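Local coordinates for peptidase M16 C-terminal domain-containing protein (Enterococcus faecalis, PDB 3D3Y), which is of unknown function but probably belongs to the M16 metallopeptidase family, with a domain of the inactive M16 type, at residues K150-L158 and E248-L259. Residues are numbered along the deposited sequence; the frame is centred on the assembly and turned at random.
Sequences KQTYASLAL and EREVLAQSKLNL. With ACT (acetate ion), chain C.
Glu248 reaches from strand 244-251 to the phenol of Tyr153, which donates a hydrogen bond from OH to OE1 of Glu248 at 2.6 Å. The carboxylate receives it through the syn lone pair, at the edge of the ring and in its plane, with the two flat groups turned 57° apart. With CG anti to the backbone N (chi1 177°), the ring of Tyr153 projects from the helix toward this strand. Two residues on, Glu250 meets Lys150 from the opposite direction in a salt bridge, NZ to OE1 2.9 Å, again on the syn side; its other oxygen, OE2, lies obliquely 3.7 Å from CE2 of Tyr153. The aliphatic part of Lys150 also serves Leu252, whose CD2 packs on its CG.

Beyond the turn, Lys256 bends at chi2 and lays its methylenes along the first turn of the helix: CB touches Ala154 CB at 3.6 Å, while CE passes near the backbone N of Gln151. Its buried ammonium is satisfied by Gln254 OE1 (2.8 Å) and by the hydroxyl of Tyr303. Asn258 turns its amide to the helix backbone, where ND2 makes a weak, bent hydrogen bond to Ala154 O (3.1 Å) and also donates to a water that bridges to Gln151 O. OD1 accepts from Thr319 N of the adjacent strand, which helps fix the amide's rotation. One helical turn after Ala154, Leu158 lays CD2 3.6 Å from Asn258 CB, and the same methyl also meets Leu259 O.

Segment 150-158 runs 34° from the direction of strand 255-259, while Leu257 and Leu259 pack against helix 326-341. A helix from the chain's first half thus lies against the second half's five-stranded sheet, joining the two, consistent with the paired alpha/beta domains of M16 proteins.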
loop_
_atom_site.group_PDB
_atom_site.type_symbol
_atom_site.label_atom_id
_atom_site.label_comp_id
_atom_site.label_asym_id
_atom_site.label_seq_id
_atom_site.Cartn_x
_atom_site.Cartn_y
_atom_site.Cartn_z
ATOM N N LYS A 150 -9.084 16.596 5.560
ATOM C CA LYS A 150 -10.113 16.038 6.451
ATOM C C LYS A 150 -10.747 14.732 5.977
ATOM O O LYS A 150 -11.200 13.924 6.803
ATOM C CB LYS A 150 -11.170 17.085 6.783
ATOM C CG LYS A 150 -10.612 18.288 7.550
ATOM C CD LYS A 150 -9.796 17.838 8.749
ATOM C CE LYS A 150 -9.196 19.055 9.452
ATOM N NZ LYS A 150 -8.242 18.629 10.502
ATOM N N GLN A 151 -10.786 14.527 4.669
ATOM C CA GLN A 151 -11.212 13.236 4.123
ATOM C C GLN A 151 -10.240 12.130 4.532
ATOM O O GLN A 151 -10.673 11.092 5.000
ATOM C CB GLN A 151 -11.422 13.291 2.593
ATOM C CG GLN A 151 -11.454 11.902 1.871
ATOM C CD GLN A 151 -12.198 11.924 0.531
ATOM O OE1 GLN A 151 -12.494 12.984 -0.022
ATOM N NE2 GLN A 151 -12.515 10.740 0.015
ATOM N N THR A 152 -8.939 12.379 4.367
ATOM C CA THR A 152 -7.901 11.441 4.742
ATOM C C THR A 152 -7.946 11.220 6.247
ATOM O O THR A 152 -7.937 10.079 6.690
ATOM C CB THR A 152 -6.487 11.903 4.288
ATOM O OG1 THR A 152 -6.516 12.180 2.886
ATOM C CG2 THR A 152 -5.448 10.814 4.528
ATOM N N TYR A 153 -8.029 12.298 7.022
ATOM C CA TYR A 153 -8.112 12.176 8.468
ATOM C C TYR A 153 -9.273 11.237 8.904
ATOM O O TYR A 153 -9.083 10.327 9.718
ATOM C CB TYR A 153 -8.251 13.545 9.141
ATOM C CG TYR A 153 -8.402 13.388 10.643
ATOM C CD1 TYR A 153 -7.302 13.037 11.432
ATOM C CD2 TYR A 153 -9.635 13.507 11.259
ATOM C CE1 TYR A 153 -7.432 12.845 12.797
ATOM C CE2 TYR A 153 -9.777 13.330 12.630
ATOM C CZ TYR A 153 -8.668 12.991 13.388
ATOM O OH TYR A 153 -8.783 12.801 14.752
ATOM N N ALA A 154 -10.461 11.486 8.358
ATOM C CA ALA A 154 -11.655 10.743 8.717
ATOM C C ALA A 154 -11.554 9.278 8.295
ATOM O O ALA A 154 -12.124 8.407 8.963
ATOM C CB ALA A 154 -12.890 11.398 8.132
ATOM N N SER A 155 -10.811 9.006 7.224
ATOM C CA SER A 155 -10.581 7.626 6.766
ATOM C C SER A 155 -9.673 6.877 7.729
ATOM O O SER A 155 -9.923 5.747 8.105
ATOM C CB SER A 155 -9.936 7.604 5.381
ATOM O OG SER A 155 -9.771 6.234 4.982
ATOM N N LEU A 156 -8.590 7.522 8.116
ATOM C CA LEU A 156 -7.701 6.982 9.130
ATOM C C LEU A 156 -8.398 6.769 10.483
ATOM O O LEU A 156 -8.153 5.765 11.168
ATOM C CB LEU A 156 -6.472 7.877 9.278
ATOM C CG LEU A 156 -5.595 7.978 8.032
ATOM C CD1 LEU A 156 -4.706 9.193 8.206
ATOM C CD2 LEU A 156 -4.770 6.706 7.822
ATOM N N ALA A 157 -9.247 7.714 10.869
ATOM C CA ALA A 157 -9.962 7.622 12.133
ATOM C C ALA A 157 -10.958 6.467 12.093
ATOM O O ALA A 157 -11.152 5.777 13.092
ATOM C CB ALA A 157 -10.690 8.935 12.470
ATOM N N LEU A 158 -11.605 6.276 10.946
ATOM C CA LEU A 158 -12.496 5.135 10.786
ATOM C C LEU A 158 -11.707 3.843 10.986
ATOM O O LEU A 158 -12.139 2.950 11.702
ATOM C CB LEU A 158 -13.142 5.139 9.390
ATOM C CG LEU A 158 -13.995 3.914 9.039
ATOM C CD1 LEU A 158 -15.264 3.928 9.876
ATOM C CD2 LEU A 158 -14.305 3.953 7.541
ATOM N N GLU A 248 -16.119 12.917 16.361
ATOM C CA GLU A 248 -15.227 13.993 16.756
ATOM C C GLU A 248 -15.753 15.280 16.159
ATOM O O GLU A 248 -16.270 15.286 15.040
ATOM C CB GLU A 248 -13.791 13.729 16.297
ATOM C CG GLU A 248 -13.170 12.474 16.913
ATOM C CD GLU A 248 -11.734 12.233 16.483
ATOM O OE1 GLU A 248 -11.126 13.142 15.881
ATOM O OE2 GLU A 248 -11.223 11.112 16.735
ATOM N N ARG A 249 -15.626 16.369 16.910
ATOM C CA ARG A 249 -16.044 17.675 16.431
ATOM C C ARG A 249 -14.848 18.543 16.123
ATOM O O ARG A 249 -13.886 18.578 16.902
ATOM C CB ARG A 249 -16.897 18.370 17.478
ATOM C CG ARG A 249 -18.242 17.713 17.747
ATOM C CD ARG A 249 -19.162 18.689 18.512
ATOM N NE ARG A 249 -19.860 19.592 17.592
ATOM C CZ ARG A 249 -21.179 19.587 17.355
ATOM N NH1 ARG A 249 -21.989 18.732 17.992
ATOM N NH2 ARG A 249 -21.693 20.444 16.473
ATOM N N GLU A 250 -14.922 19.253 14.987
ATOM C CA GLU A 250 -13.855 20.134 14.534
ATOM C C GLU A 250 -14.522 21.252 13.769
ATOM O O GLU A 250 -15.661 21.126 13.304
ATOM C CB GLU A 250 -12.909 19.412 13.547
ATOM C CG GLU A 250 -11.968 18.361 14.124
ATOM C CD GLU A 250 -10.823 18.020 13.159
ATOM O OE1 GLU A 250 -10.492 18.897 12.317
ATOM O OE2 GLU A 250 -10.258 16.896 13.256
ATOM N N VAL A 251 -13.798 22.346 13.609
ATOM C CA VAL A 251 -14.291 23.470 12.813
ATOM C C VAL A 251 -14.092 23.037 11.371
ATOM O O VAL A 251 -12.955 22.805 10.946
ATOM C CB VAL A 251 -13.516 24.751 13.087
ATOM C CG1 VAL A 251 -14.059 25.869 12.224
ATOM C CG2 VAL A 251 -13.599 25.164 14.597
ATOM N N LEU A 252 -15.182 22.885 10.625
ATOM C CA LEU A 252 -15.076 22.352 9.254
ATOM C C LEU A 252 -16.144 23.011 8.442
ATOM O O LEU A 252 -17.141 23.450 9.003
ATOM C CB LEU A 252 -15.349 20.847 9.242
ATOM C CG LEU A 252 -14.613 19.864 10.163
ATOM C CD1 LEU A 252 -15.383 18.557 10.281
ATOM C CD2 LEU A 252 -13.200 19.615 9.676
ATOM N N ALA A 253 -15.965 23.070 7.123
ATOM C CA ALA A 253 -17.043 23.539 6.249
ATOM C C ALA A 253 -17.913 22.394 5.733
ATOM O O ALA A 253 -18.919 22.643 5.070
ATOM C CB ALA A 253 -16.498 24.340 5.100
ATOM N N GLN A 254 -17.541 21.155 6.062
ATOM C CA GLN A 254 -18.205 19.951 5.571
ATOM C C GLN A 254 -17.910 18.825 6.560
ATOM O O GLN A 254 -16.748 18.628 6.929
ATOM C CB GLN A 254 -17.612 19.551 4.200
ATOM C CG GLN A 254 -18.372 18.469 3.474
ATOM C CD GLN A 254 -17.725 18.086 2.135
ATOM O OE1 GLN A 254 -17.037 17.079 2.030
ATOM N NE2 GLN A 254 -17.948 18.901 1.123
ATOM N N SER A 255 -18.940 18.087 6.981
ATOM C CA SER A 255 -18.732 16.950 7.904
ATOM C C SER A 255 -18.370 15.703 7.120
ATOM O O SER A 255 -18.643 15.621 5.926
ATOM C CB SER A 255 -19.987 16.692 8.739
ATOM O OG SER A 255 -20.274 17.815 9.564
ATOM N N LYS A 256 -17.752 14.735 7.776
ATOM C CA LYS A 256 -17.418 13.461 7.157
ATOM C C LYS A 256 -18.179 12.362 7.849
ATOM O O LYS A 256 -18.236 12.317 9.084
ATOM C CB LYS A 256 -15.916 13.168 7.255
ATOM C CG LYS A 256 -15.026 14.314 6.760
ATOM C CD LYS A 256 -15.305 14.636 5.302
ATOM C CE LYS A 256 -14.382 15.699 4.713
ATOM N NZ LYS A 256 -14.782 15.957 3.270
ATOM N N LEU A 257 -18.773 11.471 7.068
ATOM C CA LEU A 257 -19.445 10.326 7.677
ATOM C C LEU A 257 -18.995 9.051 6.985
ATOM O O LEU A 257 -19.298 8.832 5.803
ATOM C CB LEU A 257 -20.991 10.512 7.629
ATOM C CG LEU A 257 -21.841 9.331 8.146
ATOM C CD1 LEU A 257 -21.556 9.031 9.666
ATOM C CD2 LEU A 257 -23.351 9.585 7.903
ATOM N N ASN A 258 -18.262 8.220 7.717
ATOM C CA ASN A 258 -17.653 7.020 7.142
ATOM C C ASN A 258 -18.096 5.743 7.855
ATOM O O ASN A 258 -18.382 5.754 9.065
ATOM C CB ASN A 258 -16.108 7.108 7.202
ATOM C CG ASN A 258 -15.551 8.304 6.443
ATOM O OD1 ASN A 258 -16.180 8.845 5.514
ATOM N ND2 ASN A 258 -14.340 8.725 6.833
ATOM N N LEU A 259 -18.113 4.636 7.123
ATOM C CA LEU A 259 -18.628 3.353 7.648
ATOM C C LEU A 259 -17.658 2.268 7.230
ATOM O O LEU A 259 -17.174 2.265 6.086
ATOM C CB LEU A 259 -20.000 2.999 7.055
ATOM C CG LEU A 259 -21.242 3.854 7.310
ATOM C CD1 LEU A 259 -21.210 5.159 6.484
ATOM C CD2 LEU A 259 -22.436 3.046 6.919
HETATM C C ACT C . -21.700 20.835 8.337
HETATM O O ACT C . -20.675 21.447 7.964
HETATM O OXT ACT C . -21.553 19.671 8.759
HETATM C CH3 ACT C . -23.023 21.483 8.279
HETATM O O HOH W 1 -12.911 9.841 4.528
#